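Local coordinates for general stress protein 26 (Bacillus anthracis, PDB 3EC6) that is of unknown function but binds flavin-adenine dinucleotide and, as a member of the pyridoxamine 5'-phosphate oxidase family, probably acts as a flavoprotein, perhaps in the general stress response, at residues A[53-66]-A[76-88]. Residues are numbered along the deposited sequence; the frame is centred on the assembly and turned at random. Where two conformers were deposited one is given.
Sequences ITDIENNPNVHVLL and DYIEVEGLASIEE. With FAD (flavin-adenine dinucleotide), chain B.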
loop_
_atom_site.group_PDB
_atom_site.type_symbol
_atom_site.label_atom_id
_atom_site.label_comp_id
_atom_site.label_asym_id
_atom_site.label_seq_id
_atom_site.Cartn_x
_atom_site.Cartn_y
_atom_site.Cartn_z
ATOM N N ILE A 53 4.998 -10.668 -9.882
ATOM C CA ILE A 53 4.571 -11.407 -11.053
ATOM C C ILE A 53 4.048 -12.776 -10.666
ATOM O O ILE A 53 3.025 -13.196 -11.173
ATOM C CB ILE A 53 5.707 -11.514 -12.115
ATOM C CG1 ILE A 53 6.248 -10.132 -12.563
ATOM C CG2 ILE A 53 5.264 -12.385 -13.295
ATOM C CD1 ILE A 53 5.277 -9.213 -13.222
ATOM N N THR A 54 4.741 -13.500 -9.763
ATOM C CA THR A 54 4.222 -14.764 -9.270
ATOM C C THR A 54 2.874 -14.622 -8.554
ATOM O O THR A 54 2.006 -15.487 -8.705
ATOM C CB THR A 54 5.248 -15.413 -8.316
ATOM O OG1 THR A 54 6.471 -15.530 -9.050
ATOM C CG2 THR A 54 4.801 -16.822 -7.855
ATOM N N ASP A 55 2.731 -13.528 -7.790
ATOM C CA ASP A 55 1.469 -13.243 -7.074
ATOM C C ASP A 55 0.369 -13.200 -8.114
ATOM O O ASP A 55 -0.645 -13.910 -7.973
ATOM C CB ASP A 55 1.463 -11.900 -6.348
ATOM C CG ASP A 55 2.389 -11.841 -5.183
ATOM O OD1 ASP A 55 2.860 -12.912 -4.692
ATOM O OD2 ASP A 55 2.641 -10.716 -4.739
ATOM N N ILE A 56 0.601 -12.355 -9.134
ATOM C CA ILE A 56 -0.424 -12.063 -10.174
ATOM C C ILE A 56 -0.724 -13.378 -10.879
ATOM O O ILE A 56 -1.867 -13.679 -11.139
ATOM C CB ILE A 56 -0.038 -10.869 -11.106
ATOM C CG1 ILE A 56 -0.085 -9.549 -10.303
ATOM C CG2 ILE A 56 -0.911 -10.760 -12.403
ATOM C CD1 ILE A 56 0.552 -8.354 -10.985
ATOM N N GLU A 57 0.319 -14.151 -11.191
ATOM C CA GLU A 57 0.156 -15.526 -11.714
ATOM C C GLU A 57 -0.818 -16.376 -10.913
ATOM O O GLU A 57 -1.528 -17.233 -11.468
ATOM C CB GLU A 57 1.517 -16.264 -11.801
ATOM C CG GLU A 57 2.444 -15.816 -12.917
ATOM C CD GLU A 57 3.870 -16.383 -12.786
ATOM O OE1 GLU A 57 4.083 -17.343 -12.030
ATOM O OE2 GLU A 57 4.766 -15.889 -13.481
ATOM N N ASN A 58 -0.859 -16.180 -9.597
ATOM C CA ASN A 58 -1.745 -16.974 -8.722
ATOM C C ASN A 58 -3.168 -16.366 -8.398
ATOM O O ASN A 58 -4.159 -17.050 -8.159
ATOM C CB ASN A 58 -0.946 -17.351 -7.454
ATOM C CG ASN A 58 0.163 -18.391 -7.755
ATOM O OD1 ASN A 58 -0.139 -19.559 -8.115
ATOM N ND2 ASN A 58 1.428 -17.984 -7.637
ATOM N N ASN A 59 -3.263 -15.056 -8.497
ATOM C CA ASN A 59 -4.517 -14.390 -8.256
ATOM C C ASN A 59 -4.367 -13.078 -8.980
ATOM O O ASN A 59 -3.530 -12.266 -8.632
ATOM C CB ASN A 59 -4.721 -14.140 -6.729
ATOM C CG ASN A 59 -6.032 -13.444 -6.407
ATOM O OD1 ASN A 59 -6.559 -12.648 -7.198
ATOM N ND2 ASN A 59 -6.528 -13.645 -5.196
ATOM N N PRO A 60 -5.211 -12.832 -10.010
ATOM C CA PRO A 60 -4.964 -11.643 -10.822
ATOM C C PRO A 60 -5.506 -10.310 -10.243
ATOM O O PRO A 60 -5.285 -9.249 -10.846
ATOM C CB PRO A 60 -5.736 -11.946 -12.133
ATOM C CG PRO A 60 -6.873 -12.772 -11.731
ATOM C CD PRO A 60 -6.327 -13.658 -10.530
ATOM N N ASN A 61 -6.213 -10.386 -9.116
ATOM C CA ASN A 61 -6.848 -9.174 -8.541
ATOM C C ASN A 61 -5.811 -8.330 -7.845
ATOM O O ASN A 61 -5.049 -8.843 -7.023
ATOM C CB ASN A 61 -7.890 -9.570 -7.510
ATOM C CG ASN A 61 -9.048 -10.300 -8.132
ATOM O OD1 ASN A 61 -9.066 -11.537 -8.159
ATOM N ND2 ASN A 61 -9.977 -9.562 -8.654
ATOM N N VAL A 62 -5.769 -7.061 -8.224
ATOM C CA VAL A 62 -4.780 -6.136 -7.617
ATOM C C VAL A 62 -5.456 -4.868 -7.193
ATOM O O VAL A 62 -6.586 -4.576 -7.557
ATOM C CB VAL A 62 -3.638 -5.779 -8.621
ATOM C CG1 VAL A 62 -2.913 -7.058 -9.049
ATOM C CG2 VAL A 62 -4.154 -4.985 -9.834
ATOM N N HIS A 63 -4.770 -4.120 -6.352
ATOM C CA HIS A 63 -5.307 -2.869 -5.816
ATOM C C HIS A 63 -4.178 -1.844 -5.932
ATOM O O HIS A 63 -3.011 -2.170 -5.695
ATOM C CB HIS A 63 -5.700 -3.099 -4.362
ATOM C CG HIS A 63 -6.320 -1.913 -3.707
ATOM N ND1 HIS A 63 -5.547 -0.914 -3.137
ATOM C CD2 HIS A 63 -7.605 -1.515 -3.604
ATOM C CE1 HIS A 63 -6.346 0.020 -2.650
ATOM N NE2 HIS A 63 -7.604 -0.315 -2.917
ATOM N N VAL A 64 -4.502 -0.627 -6.338
ATOM C CA VAL A 64 -3.526 0.472 -6.484
ATOM C C VAL A 64 -3.974 1.668 -5.672
ATOM O O VAL A 64 -5.116 2.033 -5.721
ATOM C CB VAL A 64 -3.390 0.868 -7.975
ATOM C CG1 VAL A 64 -2.504 2.105 -8.133
ATOM C CG2 VAL A 64 -2.831 -0.283 -8.788
ATOM N N LEU A 65 -3.027 2.261 -4.938
ATOM C CA LEU A 65 -3.176 3.580 -4.311
ATOM C C LEU A 65 -2.219 4.492 -5.042
ATOM O O LEU A 65 -1.029 4.181 -5.189
ATOM C CB LEU A 65 -2.821 3.593 -2.806
ATOM C CG LEU A 65 -3.676 2.712 -1.947
ATOM C CD1 LEU A 65 -3.077 2.718 -0.548
ATOM C CD2 LEU A 65 -5.066 3.378 -1.867
ATOM N N LEU A 66 -2.726 5.620 -5.551
ATOM C CA LEU A 66 -1.853 6.516 -6.366
ATOM C C LEU A 66 -2.268 7.968 -6.217
ATOM O O LEU A 66 -3.446 8.284 -6.236
ATOM C CB LEU A 66 -1.934 6.122 -7.857
ATOM C CG LEU A 66 -1.101 6.904 -8.878
ATOM C CD1 LEU A 66 0.385 6.601 -8.669
ATOM C CD2 LEU A 66 -1.511 6.464 -10.278
ATOM N N ASP A 76 -5.390 14.849 -2.602
ATOM C CA ASP A 76 -6.296 13.942 -3.322
ATOM C C ASP A 76 -5.555 12.737 -3.856
ATOM O O ASP A 76 -4.362 12.797 -4.135
ATOM C CB ASP A 76 -6.954 14.665 -4.492
ATOM C CG ASP A 76 -7.595 15.964 -4.081
ATOM O OD1 ASP A 76 -8.252 15.990 -3.027
ATOM O OD2 ASP A 76 -7.425 16.963 -4.816
ATOM N N TYR A 77 -6.276 11.639 -4.023
ATOM C CA TYR A 77 -5.680 10.462 -4.615
ATOM C C TYR A 77 -6.733 9.516 -5.120
ATOM O O TYR A 77 -7.943 9.738 -4.908
ATOM C CB TYR A 77 -4.757 9.742 -3.635
ATOM C CG TYR A 77 -5.430 9.200 -2.394
ATOM C CD1 TYR A 77 -5.717 7.845 -2.275
ATOM C CD2 TYR A 77 -5.702 10.052 -1.302
ATOM C CE1 TYR A 77 -6.343 7.347 -1.107
ATOM C CE2 TYR A 77 -6.304 9.582 -0.138
ATOM C CZ TYR A 77 -6.582 8.209 -0.050
ATOM O OH TYR A 77 -7.166 7.722 1.104
ATOM N N ILE A 78 -6.272 8.436 -5.745
ATOM C CA ILE A 78 -7.224 7.436 -6.271
ATOM C C ILE A 78 -6.918 6.041 -5.729
ATOM O O ILE A 78 -5.783 5.734 -5.310
ATOM C CB ILE A 78 -7.266 7.374 -7.820
ATOM C CG1 ILE A 78 -5.909 6.935 -8.387
ATOM C CG2 ILE A 78 -7.762 8.721 -8.447
ATOM C CD1 ILE A 78 -5.995 6.713 -9.918
ATOM N N GLU A 79 -7.936 5.201 -5.745
ATOM C CA GLU A 79 -7.755 3.783 -5.456
ATOM C C GLU A 79 -8.282 3.067 -6.674
ATOM O O GLU A 79 -9.332 3.443 -7.212
ATOM C CB GLU A 79 -8.693 3.322 -4.342
ATOM C CG GLU A 79 -8.395 3.747 -3.012
ATOM C CD GLU A 79 -9.322 2.960 -2.048
ATOM O OE1 GLU A 79 -9.509 1.720 -2.219
ATOM O OE2 GLU A 79 -9.851 3.605 -1.129
ATOM N N VAL A 80 -7.563 2.066 -7.131
ATOM C CA VAL A 80 -7.968 1.332 -8.342
ATOM C C VAL A 80 -8.059 -0.141 -7.988
ATOM O O VAL A 80 -7.148 -0.671 -7.368
ATOM C CB VAL A 80 -6.935 1.522 -9.471
ATOM C CG1 VAL A 80 -7.321 0.703 -10.697
ATOM C CG2 VAL A 80 -6.665 3.046 -9.762
ATOM N N GLU A 81 -9.181 -0.767 -8.346
ATOM C CA GLU A 81 -9.356 -2.234 -8.268
ATOM C C GLU A 81 -9.467 -2.784 -9.676
ATOM O O GLU A 81 -10.193 -2.244 -10.508
ATOM C CB GLU A 81 -10.653 -2.620 -7.552
ATOM C CG GLU A 81 -10.789 -2.077 -6.129
ATOM C CD GLU A 81 -12.201 -2.227 -5.591
ATOM O OE1 GLU A 81 -13.053 -2.899 -6.216
ATOM O OE2 GLU A 81 -12.481 -1.657 -4.531
ATOM N N GLY A 82 -8.716 -3.832 -9.974
ATOM C CA GLY A 82 -8.850 -4.444 -11.306
ATOM C C GLY A 82 -8.017 -5.707 -11.385
ATOM O O GLY A 82 -7.426 -6.109 -10.391
ATOM N N LEU A 83 -8.028 -6.344 -12.549
ATOM C CA LEU A 83 -7.223 -7.544 -12.816
ATOM C C LEU A 83 -5.973 -7.195 -13.603
ATOM O O LEU A 83 -5.996 -6.356 -14.502
ATOM C CB LEU A 83 -8.053 -8.595 -13.563
ATOM C CG LEU A 83 -8.977 -9.478 -12.718
ATOM C CD1 LEU A 83 -10.116 -8.680 -12.071
ATOM C CD2 LEU A 83 -9.544 -10.608 -13.564
ATOM N N ALA A 84 -4.871 -7.831 -13.223
ATOM C CA ALA A 84 -3.594 -7.621 -13.831
ATOM C C ALA A 84 -3.222 -8.777 -14.758
ATOM O O ALA A 84 -3.667 -9.934 -14.602
ATOM C CB ALA A 84 -2.557 -7.501 -12.702
ATOM N N SER A 85 -2.438 -8.414 -15.767
ATOM C CA SER A 85 -1.806 -9.401 -16.643
ATOM C C SER A 85 -0.400 -8.899 -16.991
ATOM O O SER A 85 -0.030 -7.771 -16.669
ATOM C CB SER A 85 -2.674 -9.614 -17.884
ATOM O OG SER A 85 -2.809 -8.404 -18.597
ATOM N N ILE A 86 0.375 -9.737 -17.672
ATOM C CA ILE A 86 1.746 -9.339 -18.049
ATOM C C ILE A 86 1.746 -8.945 -19.508
ATOM O O ILE A 86 1.122 -9.616 -20.362
ATOM C CB ILE A 86 2.708 -10.500 -17.788
ATOM C CG1 ILE A 86 2.646 -10.886 -16.313
ATOM C CG2 ILE A 86 4.190 -10.056 -18.101
ATOM C CD1 ILE A 86 2.650 -9.743 -15.362
ATOM N N GLU A 87 2.428 -7.846 -19.812
ATOM C CA GLU A 87 2.416 -7.259 -21.154
ATOM C C GLU A 87 3.883 -7.170 -21.578
ATOM O O GLU A 87 4.734 -6.628 -20.848
ATOM C CB GLU A 87 1.696 -5.881 -21.116
ATOM C CG GLU A 87 1.840 -5.085 -22.410
ATOM C CD GLU A 87 1.103 -5.723 -23.583
ATOM O OE1 GLU A 87 -0.096 -5.405 -23.739
ATOM O OE2 GLU A 87 1.707 -6.471 -24.383
ATOM N N GLU A 88 4.194 -7.750 -22.747
ATOM C CA GLU A 88 5.572 -7.715 -23.230
ATOM C C GLU A 88 5.648 -6.924 -24.557
ATOM O O GLU A 88 6.660 -6.995 -25.241
ATOM C CB GLU A 88 6.139 -9.131 -23.438
ATOM C CG GLU A 88 6.072 -9.964 -22.178
ATOM C CD GLU A 88 7.135 -11.033 -22.085
ATOM O OE1 GLU A 88 8.295 -10.810 -22.513
ATOM O OE2 GLU A 88 6.814 -12.095 -21.537
HETATM P PA FAD B . -14.183 2.229 4.808
HETATM O O1A FAD B . -14.759 1.208 5.778
HETATM O O2A FAD B . -14.632 3.653 5.080
HETATM O O5B FAD B . -14.677 1.957 3.269
HETATM C C5B FAD B . -14.048 2.716 2.263
HETATM C C4B FAD B . -13.438 1.668 1.355
HETATM O O4B FAD B . -14.508 1.021 0.634
HETATM C C3B FAD B . -12.486 2.327 0.363
HETATM O O3B FAD B . -11.127 2.146 0.759
HETATM C C2B FAD B . -12.906 1.701 -0.967
HETATM O O2B FAD B . -12.109 0.563 -1.253
HETATM C C1B FAD B . -14.353 1.250 -0.757
HETATM N N9A FAD B . -15.314 2.297 -1.185
HETATM C C8A FAD B . -15.077 3.653 -1.218
HETATM N N7A FAD B . -16.187 4.281 -1.676
HETATM C C5A FAD B . -17.136 3.358 -1.922
HETATM C C6A FAD B . -18.438 3.494 -2.402
HETATM N N6A FAD B . -18.803 4.656 -2.964
HETATM N N1A FAD B . -19.191 2.345 -2.576
HETATM C C2A FAD B . -18.658 1.094 -2.273
HETATM N N3A FAD B . -17.357 0.974 -1.794
HETATM C C4A FAD B . -16.608 2.100 -1.620
HETATM N N1 FAD B . -8.430 6.405 8.617
HETATM C C2 FAD B . -8.443 5.924 9.910
HETATM O O2 FAD B . -9.505 5.409 10.272
HETATM N N3 FAD B . -7.324 5.976 10.708
HETATM C C4 FAD B . -6.162 6.559 10.249
HETATM O O4 FAD B . -5.142 6.603 10.994
HETATM C C4X FAD B . -6.142 7.120 8.956
HETATM N N5 FAD B . -4.979 7.720 8.501
HETATM C C5X FAD B . -4.980 8.270 7.226
HETATM C C6 FAD B . -3.791 8.895 6.802
HETATM C C7 FAD B . -3.784 9.417 5.505
HETATM C C7M FAD B . -2.519 10.099 5.039
HETATM C C8 FAD B . -4.915 9.323 4.666
HETATM C C8M FAD B . -4.923 9.860 3.243
HETATM C C9 FAD B . -6.070 8.652 5.089
HETATM C C9A FAD B . -6.108 8.131 6.397
HETATM N N10 FAD B . -7.255 7.486 6.845
HETATM C C10 FAD B . -7.275 6.998 8.151
HETATM C "C1'" FAD B . -8.441 7.194 5.987
HETATM C "C2'" FAD B . -8.437 5.782 5.382
HETATM O "O2'" FAD B . -7.281 5.577 4.565
HETATM C "C3'" FAD B . -9.663 5.662 4.475
HETATM O "O3'" FAD B . -10.810 5.943 5.296
HETATM C "C4'" FAD B . -9.777 4.274 3.858
HETATM O "O4'" FAD B . -10.774 4.233 2.787
HETATM C "C5'" FAD B . -10.153 3.241 4.935
HETATM O "O5'" FAD B . -10.313 1.973 4.317
HETATM P P FAD B . -11.557 1.110 4.870
HETATM O O1P FAD B . -11.827 -0.094 3.974
HETATM O O2P FAD B . -11.469 0.849 6.347
HETATM O O3P FAD B . -12.628 2.273 4.613
#
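The antiparallel hairpin of strands 61-66 and 77-87, consistent with the split barrel of the FMN-binding clan, carries one wall of an FAD pocket that the second subunit completes, and His63 meets Glu79 at that wall. The two strand segments run antiparallel, their axes at 169°, and hydrogen-bonded pairs Val62-Gly82, Val64-Val80 and Leu66-Ile78 set the register. Val64 and Val80 are joined both ways, Val64 N to Val80 O and Val80 N to Val64 O each spanning 2.8 Å, whereas the return bond from Gly82 N to Val62 O is weak at 3.3 Å. On the pocket face, His63 NE2 donates to Glu79 OE1 over 2.9 Å. The acceptor lies in the imidazole plane, but the donor reaches the carboxylate from its anti side, 31° out of plane. His63 CG stands anti to the backbone N (chi1 -178°), which carries the ring over Val80 O and toward the glutamate. Glu79 OE1 also accepts from FAD O2B, and Glu79 OE2 accepts from FAD O3B at 2.7 Å; three bonds thus hold the carboxylate, two of them from the hydroxyls of the adenosine ribose. Leu65 CD2 lies alongside the glutamate stem, 3.5 Å from Glu79 CG, while Tyr77 CE2 approaches the flavin methyl C8M. Where strand 61-66 begins, Asn59 OD1 accepts from Asn61 N in an Asx turn, and Pro60 O receives Ala84 N. Before this turn, helix 51-58 packs on the far end of strand 77-87: Ile56 sets CG2 and CD1 both 3.7 Å from Ala84 CB, and the CD1 methyls of Ile53 and Ile86 meet tightly. Strands 17-24 and 113-126 flank the hairpin through backbone bonds from His63 to Ser21 and Glu79 to Tyr124; Ile78 packs on helix 4-13, Val64 and Val80 rest on Leu42 of strand 41-47, and His29 of the second subunit meets the His63 ring.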